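Local coordinates for malate dehydrogenase (Porphyromonas gingivalis, PDB 3FI9), which probably oxidises malate reversibly to oxaloacetate, using NAD as the hydride acceptor, at residues L11-A16 / S22-T27; A29-T34 / P240-I245; G49-I54 / L62-T67. All coordinates share one frame; numbering follows the deposited sequence.

All three contacts lie on the same side of the chain's centre, and helix 19-30 is their common neighbour. Contact 1 packs this helix on strand 10-14; contact 2 joins its C-terminal end to helix 238-251, with the two contact centres about 8 Å apart. There N23 OD1 probably accepts a hydrogen bond from S241 OG (2.7 Å), and M24 CB lies 3.6 Å from I245 CD1. Contact 3, centred about 9 Å from contact 1, meets it where S22 CB is 3.6 Å from V50 CG1. Contact 1 holds part of the predicted NAD site, and the side chain of F66 in contact 3 comes within about 7 Å of that of A16.

Contact 1 of 3, residues L11-A16 / S22-T27; sequences LTIVGA and SNMAQT
I13 and M24 make the side-chain contact between the strand and the helix, the CG2 methyl of I13 lying 4.1 Å from the M24 sulfur SD. The two side chains cross obliquely, and the distance is that of relaxed apolar packing. In I13 the CG2 branch lies opposite the backbone N while CG1 lies beside it (chi1 -60°), which turns CG2 to the helix. M24 runs straight out beyond CG (chi2 176°), carrying its sulfur across the gap; a long, unbranched residue suits a helix that has to reach its strand. Beta-branched I13 suits the extended chain, as does V14, whose CB points to the other side.

At the turn the contact becomes one of backbone. A16 O is 3.2 Å from S22 N, but the angle is too poor for a hydrogen bond, and S22 CB packs 3.7 Å from A16 O. Small residues at both places let the chain come this close. S22 OG sits between its backbone N and carbonyl carbon (chi1 69°), from where it bonds back to G18 O. G15 has a positive phi, at which a CB would jam against the carbonyl O of V14. One turn into the helix, N23 O accepts both T27 N and T27 OG1, each at 2.9 Å, the hydroxyl approaching from above the carbonyl plane.

M24 also touches helix 238-251, and N23 ND2 bonds to Q26 OE1 of the second subunit. The tight turn from strand to helix, with G15, G18 and G21 spaced in the GxxGxxG pattern, is the glycine-rich loop opening the first beta-alpha-beta unit of a Rossmann fold, predicted here to bind NAD.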
ATOM      1  N   LEU A  11     -17.466   4.607   2.583  1.00 17.58           N
ATOM      2  CA  LEU A  11     -16.793   3.353   2.808  1.00 17.95           C
ATOM      3  C   LEU A  11     -16.111   3.411   4.175  1.00 17.27           C
ATOM      4  O   LEU A  11     -15.269   4.298   4.482  1.00 17.01           O
ATOM      5  CB  LEU A  11     -15.768   3.065   1.677  1.00 17.36           C
ATOM      6  CG  LEU A  11     -14.676   1.993   1.952  1.00 18.88           C
ATOM      7  CD1 LEU A  11     -15.297   0.622   2.319  1.00 16.60           C
ATOM      8  CD2 LEU A  11     -13.714   1.823   0.717  1.00 13.86           C
ATOM      9  N   THR A  12     -16.483   2.460   5.014  1.00 16.75           N
ATOM     10  CA  THR A  12     -15.842   2.325   6.306  1.00 15.66           C
ATOM     11  C   THR A  12     -14.962   1.083   6.451  1.00 16.18           C
ATOM     12  O   THR A  12     -15.407  -0.068   6.278  1.00 16.30           O
ATOM     13  CB  THR A  12     -16.890   2.317   7.399  1.00 16.73           C
ATOM     14  OG1 THR A  12     -17.553   3.586   7.398  1.00 16.59           O
ATOM     15  CG2 THR A  12     -16.248   2.067   8.771  1.00 15.97           C
ATOM     16  N   ILE A  13     -13.727   1.320   6.851  1.00 16.07           N
ATOM     17  CA  ILE A  13     -12.785   0.228   7.129  1.00 16.56           C
ATOM     18  C   ILE A  13     -12.801  -0.037   8.592  1.00 16.58           C
ATOM     19  O   ILE A  13     -12.498   0.858   9.365  1.00 17.11           O
ATOM     20  CB  ILE A  13     -11.349   0.619   6.743  1.00 15.74           C
ATOM     21  CG1 ILE A  13     -11.260   0.947   5.258  1.00 18.31           C
ATOM     22  CG2 ILE A  13     -10.333  -0.528   7.107  1.00 17.31           C
ATOM     23  CD1 ILE A  13     -11.924  -0.005   4.347  1.00 20.19           C
ATOM     24  N   VAL A  14     -13.157  -1.257   8.999  1.00 16.28           N
ATOM     25  CA  VAL A  14     -13.068  -1.611  10.401  1.00 16.75           C
ATOM     26  C   VAL A  14     -11.743  -2.331  10.663  1.00 16.48           C
ATOM     27  O   VAL A  14     -11.365  -3.195   9.900  1.00 16.04           O
ATOM     28  CB  VAL A  14     -14.283  -2.497  10.830  1.00 17.25           C
ATOM     29  CG1 VAL A  14     -14.102  -3.010  12.238  1.00 16.82           C
ATOM     30  CG2 VAL A  14     -15.539  -1.701  10.754  1.00 17.95           C
ATOM     31  N   GLY A  15     -11.025  -1.953  11.714  1.00 14.64           N
ATOM     32  CA  GLY A  15      -9.740  -2.567  11.980  1.00 17.17           C
ATOM     33  C   GLY A  15      -8.630  -1.781  11.319  1.00 16.50           C
ATOM     34  O   GLY A  15      -7.586  -2.330  11.012  1.00 17.04           O
ATOM     35  N   ALA A  16      -8.882  -0.492  11.093  1.00 16.88           N
ATOM     36  CA  ALA A  16      -7.989   0.377  10.300  1.00 17.41           C
ATOM     37  C   ALA A  16      -6.627   0.698  10.944  1.00 18.05           C
ATOM     38  O   ALA A  16      -5.710   1.152  10.251  1.00 16.25           O
ATOM     39  CB  ALA A  16      -8.731   1.713   9.965  1.00 16.58           C
ATOM     40  N   SER A  22      -4.592  -0.496   7.693  1.00 15.20           N
ATOM     41  CA  SER A  22      -3.904   0.732   7.237  1.00 15.13           C
ATOM     42  C   SER A  22      -3.582   0.634   5.714  1.00 14.08           C
ATOM     43  O   SER A  22      -3.688   1.619   4.928  1.00 14.51           O
ATOM     44  CB  SER A  22      -2.674   1.031   8.107  1.00 14.08           C
ATOM     45  OG  SER A  22      -1.596   0.096   7.932  1.00 16.48           O
ATOM     46  N   ASN A  23      -3.161  -0.555   5.299  1.00 14.34           N
ATOM     47  CA  ASN A  23      -2.876  -0.801   3.885  1.00 13.40           C
ATOM     48  C   ASN A  23      -4.167  -0.705   3.106  1.00 13.88           C
ATOM     49  O   ASN A  23      -4.179  -0.186   2.014  1.00 13.74           O
ATOM     50  CB  ASN A  23      -2.157  -2.143   3.685  1.00 13.61           C
ATOM     51  CG  ASN A  23      -1.681  -2.352   2.226  1.00 12.53           C
ATOM     52  OD1 ASN A  23      -2.469  -2.669   1.356  1.00 15.17           O
ATOM     53  ND2 ASN A  23      -0.379  -2.229   1.994  1.00 13.83           N
ATOM     54  N   MET A  24      -5.283  -1.144   3.692  1.00 13.36           N
ATOM     55  CA  MET A  24      -6.567  -1.030   3.010  1.00 13.21           C
ATOM     56  C   MET A  24      -6.932   0.427   2.784  1.00 14.53           C
ATOM     57  O   MET A  24      -7.467   0.786   1.736  1.00 14.49           O
ATOM     58  CB  MET A  24      -7.698  -1.705   3.805  1.00 12.94           C
ATOM     59  CG  MET A  24      -7.634  -3.269   3.911  1.00 14.57           C
ATOM     60  SD  MET A  24      -9.070  -3.806   5.038  1.00 15.25           S
ATOM     61  CE  MET A  24      -9.158  -5.526   4.588  1.00 26.90           C
ATOM     62  N   ALA A  25      -6.626   1.251   3.764  1.00 14.49           N
ATOM     63  CA  ALA A  25      -6.970   2.647   3.660  1.00 13.52           C
ATOM     64  C   ALA A  25      -6.222   3.277   2.508  1.00 13.57           C
ATOM     65  O   ALA A  25      -6.789   4.046   1.750  1.00 13.26           O
ATOM     66  CB  ALA A  25      -6.606   3.404   4.987  1.00 13.03           C
ATOM     67  N   GLN A  26      -4.938   2.984   2.409  1.00 12.69           N
ATOM     68  CA  GLN A  26      -4.104   3.528   1.334  1.00 13.40           C
ATOM     69  C   GLN A  26      -4.611   2.965  -0.005  1.00 14.11           C
ATOM     70  O   GLN A  26      -4.682   3.663  -0.981  1.00 13.66           O
ATOM     71  CB  GLN A  26      -2.623   3.157   1.579  1.00 14.24           C
ATOM     72  CG  GLN A  26      -1.702   3.622   0.361  1.00 13.76           C
ATOM     73  CD  GLN A  26      -0.261   3.190   0.542  1.00 14.59           C
ATOM     74  OE1 GLN A  26       0.159   2.784   1.632  1.00 15.74           O
ATOM     75  NE2 GLN A  26       0.502   3.226  -0.550  1.00 14.76           N
ATOM     76  N   THR A  27      -4.989   1.688  -0.035  1.00 13.67           N
ATOM     77  CA  THR A  27      -5.447   1.097  -1.283  1.00 14.07           C
ATOM     78  C   THR A  27      -6.772   1.685  -1.748  1.00 14.86           C
ATOM     79  O   THR A  27      -6.974   1.960  -2.961  1.00 15.87           O
ATOM     80  CB  THR A  27      -5.524  -0.444  -1.146  1.00 13.40           C
ATOM     81  OG1 THR A  27      -4.213  -0.932  -0.822  1.00 15.08           O
ATOM     82  CG2 THR A  27      -6.023  -1.126  -2.466  1.00 13.42           C
TER

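Contact 2 of 3, residues A29-T34 / P240-I245; sequences AMMRLT and PSYVSI
Y242 and I245, one helical turn apart, are the residues of helix 238-251 that receive M31 and L33. The segment begins with P240, whose carbonyl O accepts both S244 N, at 3.2 Å, and the hydroxyl S244 OG, at 2.7 Å, so the serine's polar end is spent on its own helix. Next, Y242 has its CG opposite the backbone N (chi1 177°), which swings the ring across to M31. The terminal methyl CE of M31 meets Y242 CE1 at 3.6 Å, approaching obliquely, with the two side chains crossing at about a right angle. At I245 the CG2 methyl is shared: L33 CD1 lies 3.6 Å from it and M31 SD 3.9 Å. Extended M31 thus reaches both, its sulfur at I245 and its methyl at the Y242 ring, while L33 fills in beside I245 with a branched tip. R32, at positive phi (49°), leaves helical geometry in a Schellman motif after helix 19-30, and this turn brings M31 and L33 onto the same helix. F59 of the second subunit meets the Y242 ring. Such apolar packing joins the NAD-binding Rossmann domain to the C-terminal domain of the LDH/MDH superfamily.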
ATOM      1  N   ALA A  29      -7.986   4.612  -1.039  1.00 14.80           N
ATOM      2  CA  ALA A  29      -7.716   5.978  -1.498  1.00 15.76           C
ATOM      3  C   ALA A  29      -7.058   5.994  -2.872  1.00 15.89           C
ATOM      4  O   ALA A  29      -7.452   6.769  -3.738  1.00 16.38           O
ATOM      5  CB  ALA A  29      -6.853   6.728  -0.447  1.00 15.80           C
ATOM      6  N   MET A  30      -6.044   5.149  -3.104  1.00 14.76           N
ATOM      7  CA  MET A  30      -5.441   5.127  -4.435  1.00 14.30           C
ATOM      8  C   MET A  30      -6.439   4.783  -5.518  1.00 15.11           C
ATOM      9  O   MET A  30      -6.375   5.308  -6.645  1.00 14.87           O
ATOM     10  CB  MET A  30      -4.285   4.092  -4.508  1.00 13.71           C
ATOM     11  CG  MET A  30      -3.035   4.497  -3.731  1.00 12.30           C
ATOM     12  SD  MET A  30      -1.684   3.251  -3.619  1.00  7.81           S
ATOM     13  CE  MET A  30      -1.294   3.216  -5.433  1.00 10.50           C
ATOM     14  N   MET A  31      -7.328   3.832  -5.208  1.00 14.78           N
ATOM     15  CA  MET A  31      -8.300   3.357  -6.196  1.00 14.01           C
ATOM     16  C   MET A  31      -9.426   4.395  -6.438  1.00 14.52           C
ATOM     17  O   MET A  31     -10.283   4.179  -7.264  1.00 14.36           O
ATOM     18  CB  MET A  31      -8.928   2.024  -5.755  1.00 13.48           C
ATOM     19  CG  MET A  31      -8.017   0.785  -5.962  1.00 15.19           C
ATOM     20  SD  MET A  31      -8.926  -0.768  -5.478  1.00  8.16           S
ATOM     21  CE  MET A  31      -7.583  -1.942  -5.748  1.00 16.30           C
ATOM     22  N   ARG A  32      -9.430   5.463  -5.646  1.00 14.18           N
ATOM     23  CA  ARG A  32     -10.456   6.497  -5.713  1.00 14.08           C
ATOM     24  C   ARG A  32     -11.849   5.896  -5.702  1.00 14.60           C
ATOM     25  O   ARG A  32     -12.674   6.191  -6.572  1.00 14.60           O
ATOM     26  CB  ARG A  32     -10.219   7.432  -6.934  1.00 15.22           C
ATOM     27  CG  ARG A  32      -8.896   8.211  -6.749  1.00 16.62           C
ATOM     28  CD  ARG A  32      -8.507   9.031  -8.024  1.00 18.72           C
ATOM     29  NE  ARG A  32      -9.376  10.201  -8.207  1.00 21.09           N
ATOM     30  CZ  ARG A  32      -9.299  11.309  -7.483  1.00 23.70           C
ATOM     31  NH1 ARG A  32      -8.415  11.392  -6.505  1.00 24.05           N
ATOM     32  NH2 ARG A  32     -10.093  12.344  -7.742  1.00 23.33           N
ATOM     33  N   LEU A  33     -12.110   5.058  -4.692  1.00 14.97           N
ATOM     34  CA  LEU A  33     -13.417   4.408  -4.592  1.00 14.60           C
ATOM     35  C   LEU A  33     -14.449   5.447  -4.165  1.00 13.98           C
ATOM     36  O   LEU A  33     -15.510   5.564  -4.798  1.00 15.28           O
ATOM     37  CB  LEU A  33     -13.387   3.249  -3.601  1.00 11.90           C
ATOM     38  CG  LEU A  33     -12.308   2.200  -3.931  1.00 13.80           C
ATOM     39  CD1 LEU A  33     -12.316   1.031  -2.876  1.00 13.81           C
ATOM     40  CD2 LEU A  33     -12.521   1.679  -5.358  1.00 10.66           C
ATOM     41  N   THR A  34     -14.130   6.183  -3.109  1.00 15.84           N
ATOM     42  CA  THR A  34     -14.992   7.282  -2.608  1.00 15.97           C
ATOM     43  C   THR A  34     -14.120   8.301  -1.867  1.00 17.34           C
ATOM     44  O   THR A  34     -13.180   7.928  -1.133  1.00 16.11           O
ATOM     45  CB  THR A  34     -16.056   6.733  -1.616  1.00 16.10           C
ATOM     46  OG1 THR A  34     -16.774   7.797  -0.975  1.00 18.24           O
ATOM     47  CG2 THR A  34     -15.407   5.917  -0.550  1.00 16.19           C
ATOM     48  N   PRO A 240      -3.797  -9.662   1.661  1.00 15.10           N
ATOM     49  CA  PRO A 240      -5.178  -9.700   2.081  1.00 15.09           C
ATOM     50  C   PRO A 240      -5.815  -8.334   1.934  1.00 15.81           C
ATOM     51  O   PRO A 240      -6.986  -8.253   1.652  1.00 16.20           O
ATOM     52  CB  PRO A 240      -5.123 -10.070   3.573  1.00 15.78           C
ATOM     53  CG  PRO A 240      -3.710  -9.885   3.992  1.00 15.78           C
ATOM     54  CD  PRO A 240      -2.852  -9.968   2.768  1.00 13.50           C
ATOM     55  N   SER A 241      -5.041  -7.285   2.148  1.00 15.06           N
ATOM     56  CA  SER A 241      -5.552  -5.924   2.039  1.00 16.26           C
ATOM     57  C   SER A 241      -5.935  -5.621   0.610  1.00 16.26           C
ATOM     58  O   SER A 241      -7.088  -5.270   0.296  1.00 16.87           O
ATOM     59  CB  SER A 241      -4.487  -4.921   2.485  1.00 15.34           C
ATOM     60  OG  SER A 241      -4.862  -3.634   1.995  1.00 19.25           O
ATOM     61  N   TYR A 242      -4.962  -5.745  -0.290  1.00 15.89           N
ATOM     62  CA  TYR A 242      -5.209  -5.385  -1.674  1.00 15.71           C
ATOM     63  C   TYR A 242      -6.399  -6.191  -2.262  1.00 15.66           C
ATOM     64  O   TYR A 242      -7.288  -5.637  -2.900  1.00 12.05           O
ATOM     65  CB  TYR A 242      -3.950  -5.623  -2.524  1.00 15.58           C
ATOM     66  CG  TYR A 242      -4.198  -5.331  -3.960  1.00 18.95           C
ATOM     67  CD1 TYR A 242      -4.250  -4.015  -4.428  1.00 17.44           C
ATOM     68  CD2 TYR A 242      -4.338  -6.363  -4.867  1.00 18.83           C
ATOM     69  CE1 TYR A 242      -4.483  -3.748  -5.802  1.00 17.64           C
ATOM     70  CE2 TYR A 242      -4.587  -6.101  -6.187  1.00 20.06           C
ATOM     71  CZ  TYR A 242      -4.671  -4.808  -6.641  1.00 18.05           C
ATOM     72  OH  TYR A 242      -4.876  -4.627  -7.992  1.00 23.89           O
ATOM     73  N   VAL A 243      -6.434  -7.492  -1.998  1.00 15.46           N
ATOM     74  CA  VAL A 243      -7.460  -8.348  -2.641  1.00 14.42           C
ATOM     75  C   VAL A 243      -8.884  -7.995  -2.122  1.00 15.49           C
ATOM     76  O   VAL A 243      -9.843  -7.802  -2.910  1.00 13.47           O
ATOM     77  CB  VAL A 243      -7.094  -9.854  -2.523  1.00 13.59           C
ATOM     78  CG1 VAL A 243      -8.256 -10.741  -3.033  1.00 14.59           C
ATOM     79  CG2 VAL A 243      -5.760 -10.125  -3.323  1.00 11.96           C
ATOM     80  N   SER A 244      -8.973  -7.814  -0.802  1.00 15.16           N
ATOM     81  CA  SER A 244     -10.214  -7.361  -0.165  1.00 15.43           C
ATOM     82  C   SER A 244     -10.698  -6.027  -0.755  1.00 15.49           C
ATOM     83  O   SER A 244     -11.896  -5.817  -0.978  1.00 15.53           O
ATOM     84  CB  SER A 244      -9.980  -7.208   1.344  1.00 14.33           C
ATOM     85  OG  SER A 244      -9.692  -8.501   1.946  1.00 16.30           O
ATOM     86  N   ILE A 245      -9.777  -5.112  -0.942  1.00 15.29           N
ATOM     87  CA  ILE A 245     -10.226  -3.821  -1.491  1.00 15.89           C
ATOM     88  C   ILE A 245     -10.625  -3.938  -2.967  1.00 15.26           C
ATOM     89  O   ILE A 245     -11.542  -3.218  -3.426  1.00 14.47           O
ATOM     90  CB  ILE A 245      -9.249  -2.667  -1.242  1.00 15.04           C
ATOM     91  CG1 ILE A 245      -8.892  -2.623   0.273  1.00 16.15           C
ATOM     92  CG2 ILE A 245      -9.885  -1.314  -1.749  1.00 15.15           C
ATOM     93  CD1 ILE A 245     -10.093  -2.478   1.293  1.00 19.11           C
TER

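Contact 3 of 3, residues G49-I54 / L62-T67; sequences GVAEEI and LNLTFT
A51 and F66 form the tightest point, with the alanine methyl CB only 3.3 Å from ring atom CD2 and 3.6 Å from CE2. The methyl comes at the ring obliquely. F66 CG lies between the backbone N and the carbonyl carbon (chi1 63°), which brings the ring back toward A51, and the small alanine gives the helix surface the flatness a ring so near requires.

Next to this pair, L64 puts one methyl, CD2, against two helix residues, 3.7 Å from the carbonyl oxygen of A51 and 3.8 Å from I54 CB. Its side chain crosses I54 at about a right angle. At the loop end, ahead of the strand, L62 CD2 lies 3.8 Å from I54 CG2. Since I54 CG2 stands opposite its backbone N (chi1 -55°), it can meet both leucines, its CG2 being 3.9 Å from L64 CD2. Leucine suits this slot: the forked end of L64 brings both methyls near the beta-branched I54, whereas L62 uses CD2. The side-chain contacts are apolar; no hydrogen bond links the two segments.

The opposite face of the strand is loose. T65 points away from the helix and is exposed, a place where a threonine tolerates water and keeps the extended backbone. F66 itself is partly exposed, so the tight pair borders the open side. Elsewhere on the helix, E53 and E52 form salt bridges to R232 and K164 of the second subunit, respectively.

L64 also rests on L37 and L39 of strand 37-40, to which the backbone of T65 is hydrogen-bonded, while I54 packs on A25 and Q26 of helix 19-30; helix 44-57 packs beside helix 19-30 and against strands 37-40 and 65-67, as the crossover of the beta-alpha-beta unit joining those two strands.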
ATOM      1  N   GLY A  49      -2.377   7.557  14.059  1.00 16.75           N
ATOM      2  CA  GLY A  49      -1.111   7.549  13.329  1.00 16.44           C
ATOM      3  C   GLY A  49      -1.368   7.121  11.897  1.00 15.62           C
ATOM      4  O   GLY A  49      -0.696   7.594  10.962  1.00 16.30           O
ATOM      5  N   VAL A  50      -2.312   6.194  11.738  1.00 15.88           N
ATOM      6  CA  VAL A  50      -2.678   5.739  10.407  1.00 15.96           C
ATOM      7  C   VAL A  50      -3.285   6.887   9.615  1.00 16.96           C
ATOM      8  O   VAL A  50      -2.885   7.092   8.483  1.00 16.96           O
ATOM      9  CB  VAL A  50      -3.616   4.554  10.410  1.00 15.27           C
ATOM     10  CG1 VAL A  50      -4.004   4.206   8.995  1.00 14.87           C
ATOM     11  CG2 VAL A  50      -2.956   3.346  11.124  1.00 18.25           C
ATOM     12  N   ALA A  51      -4.263   7.598  10.202  1.00 16.33           N
ATOM     13  CA  ALA A  51      -4.930   8.705   9.509  1.00 17.68           C
ATOM     14  C   ALA A  51      -3.929   9.788   9.102  1.00 16.99           C
ATOM     15  O   ALA A  51      -4.041  10.343   8.029  1.00 18.33           O
ATOM     16  CB  ALA A  51      -6.069   9.313  10.374  1.00 17.58           C
ATOM     17  N   GLU A  52      -2.981  10.084   9.989  1.00 19.08           N
ATOM     18  CA  GLU A  52      -1.949  11.096   9.724  1.00 19.40           C
ATOM     19  C   GLU A  52      -1.145  10.667   8.499  1.00 18.14           C
ATOM     20  O   GLU A  52      -0.910  11.462   7.601  1.00 18.81           O
ATOM     21  CB  GLU A  52      -1.026  11.306  10.940  1.00 20.19           C
ATOM     22  CG  GLU A  52      -1.708  11.966  12.165  1.00 23.32           C
ATOM     23  CD  GLU A  52      -2.211  13.410  11.935  1.00 29.34           C
ATOM     24  OE1 GLU A  52      -2.745  13.751  10.854  1.00 27.90           O
ATOM     25  OE2 GLU A  52      -2.103  14.223  12.874  1.00 35.33           O
ATOM     26  N   GLU A  53      -0.762   9.403   8.434  1.00 17.41           N
ATOM     27  CA  GLU A  53      -0.033   8.903   7.258  1.00 16.70           C
ATOM     28  C   GLU A  53      -0.851   9.060   5.955  1.00 17.04           C
ATOM     29  O   GLU A  53      -0.320   9.474   4.933  1.00 16.82           O
ATOM     30  CB  GLU A  53       0.401   7.460   7.477  1.00 17.54           C
ATOM     31  CG  GLU A  53       1.705   7.327   8.303  1.00 16.98           C
ATOM     32  CD  GLU A  53       2.814   6.644   7.489  1.00 19.10           C
ATOM     33  OE1 GLU A  53       3.331   7.237   6.523  1.00 20.21           O
ATOM     34  OE2 GLU A  53       3.123   5.478   7.798  1.00 20.02           O
ATOM     35  N   ILE A  54      -2.133   8.716   5.992  1.00 15.26           N
ATOM     36  CA  ILE A  54      -2.962   8.837   4.794  1.00 15.41           C
ATOM     37  C   ILE A  54      -3.073  10.293   4.365  1.00 14.74           C
ATOM     38  O   ILE A  54      -2.885  10.639   3.192  1.00 13.61           O
ATOM     39  CB  ILE A  54      -4.356   8.243   5.018  1.00 14.32           C
ATOM     40  CG1 ILE A  54      -4.185   6.772   5.503  1.00 15.84           C
ATOM     41  CG2 ILE A  54      -5.246   8.468   3.765  1.00 15.33           C
ATOM     42  CD1 ILE A  54      -3.420   5.869   4.479  1.00 16.48           C
ATOM     43  N   LEU A  62      -9.835  13.703  -1.172  1.00 16.64           N
ATOM     44  CA  LEU A  62     -10.207  12.728  -0.159  1.00 17.18           C
ATOM     45  C   LEU A  62     -10.817  13.460   1.028  1.00 18.05           C
ATOM     46  O   LEU A  62     -10.267  14.462   1.466  1.00 19.48           O
ATOM     47  CB  LEU A  62      -8.986  11.935   0.313  1.00 16.39           C
ATOM     48  CG  LEU A  62      -9.287  10.687   1.140  1.00 16.73           C
ATOM     49  CD1 LEU A  62     -10.039   9.646   0.285  1.00 18.58           C
ATOM     50  CD2 LEU A  62      -8.002  10.088   1.697  1.00 15.57           C
ATOM     51  N   ASN A  63     -11.903  12.943   1.558  1.00 17.56           N
ATOM     52  CA  ASN A  63     -12.497  13.451   2.805  1.00 19.64           C
ATOM     53  C   ASN A  63     -12.314  12.393   3.916  1.00 17.71           C
ATOM     54  O   ASN A  63     -13.285  11.750   4.341  1.00 17.03           O
ATOM     55  CB  ASN A  63     -13.996  13.649   2.640  1.00 19.25           C
ATOM     56  CG  ASN A  63     -14.372  14.924   1.822  1.00 29.05           C
ATOM     57  OD1 ASN A  63     -13.896  16.035   2.112  1.00 32.54           O
ATOM     58  ND2 ASN A  63     -15.272  14.759   0.830  1.00 32.12           N
ATOM     59  N   LEU A  64     -11.093  12.189   4.369  1.00 18.21           N
ATOM     60  CA  LEU A  64     -10.832  11.122   5.322  1.00 17.55           C
ATOM     61  C   LEU A  64     -11.406  11.458   6.723  1.00 18.69           C
ATOM     62  O   LEU A  64     -11.257  12.571   7.208  1.00 18.17           O
ATOM     63  CB  LEU A  64      -9.335  10.896   5.436  1.00 17.13           C
ATOM     64  CG  LEU A  64      -8.918   9.637   6.198  1.00 16.91           C
ATOM     65  CD1 LEU A  64      -9.077   8.339   5.297  1.00 14.21           C
ATOM     66  CD2 LEU A  64      -7.450   9.758   6.695  1.00 21.10           C
ATOM     67  N   THR A  65     -12.043  10.489   7.357  1.00 18.54           N
ATOM     68  CA  THR A  65     -12.512  10.635   8.718  1.00 18.64           C
ATOM     69  C   THR A  65     -11.969   9.440   9.501  1.00 19.47           C
ATOM     70  O   THR A  65     -11.688   8.380   8.933  1.00 19.32           O
ATOM     71  CB  THR A  65     -14.069  10.763   8.878  1.00 18.49           C
ATOM     72  OG1 THR A  65     -14.763   9.709   8.184  1.00 19.79           O
ATOM     73  CG2 THR A  65     -14.602  12.158   8.410  1.00 19.40           C
ATOM     74  N   PHE A  66     -11.766   9.615  10.795  1.00 19.13           N
ATOM     75  CA  PHE A  66     -11.419   8.461  11.619  1.00 19.73           C
ATOM     76  C   PHE A  66     -12.099   8.581  12.950  1.00 20.15           C
ATOM     77  O   PHE A  66     -12.359   9.696  13.431  1.00 18.84           O
ATOM     78  CB  PHE A  66      -9.927   8.253  11.762  1.00 19.55           C
ATOM     79  CG  PHE A  66      -9.196   9.370  12.459  1.00 21.57           C
ATOM     80  CD1 PHE A  66      -8.892   9.279  13.820  1.00 22.10           C
ATOM     81  CD2 PHE A  66      -8.797  10.496  11.759  1.00 23.14           C
ATOM     82  CE1 PHE A  66      -8.198  10.312  14.460  1.00 25.27           C
ATOM     83  CE2 PHE A  66      -8.099  11.522  12.405  1.00 24.63           C
ATOM     84  CZ  PHE A  66      -7.814  11.436  13.736  1.00 22.37           C
ATOM     85  N   THR A  67     -12.397   7.431  13.543  1.00 20.91           N
ATOM     86  CA  THR A  67     -13.125   7.416  14.794  1.00 20.51           C
ATOM     87  C   THR A  67     -13.004   6.068  15.494  1.00 21.17           C
ATOM     88  O   THR A  67     -12.845   5.008  14.842  1.00 19.77           O
ATOM     89  CB  THR A  67     -14.645   7.792  14.565  1.00 20.31           C
ATOM     90  OG1 THR A  67     -15.339   7.788  15.818  1.00 23.04           O
ATOM     91  CG2 THR A  67     -15.347   6.783  13.656  1.00 19.74           C
TER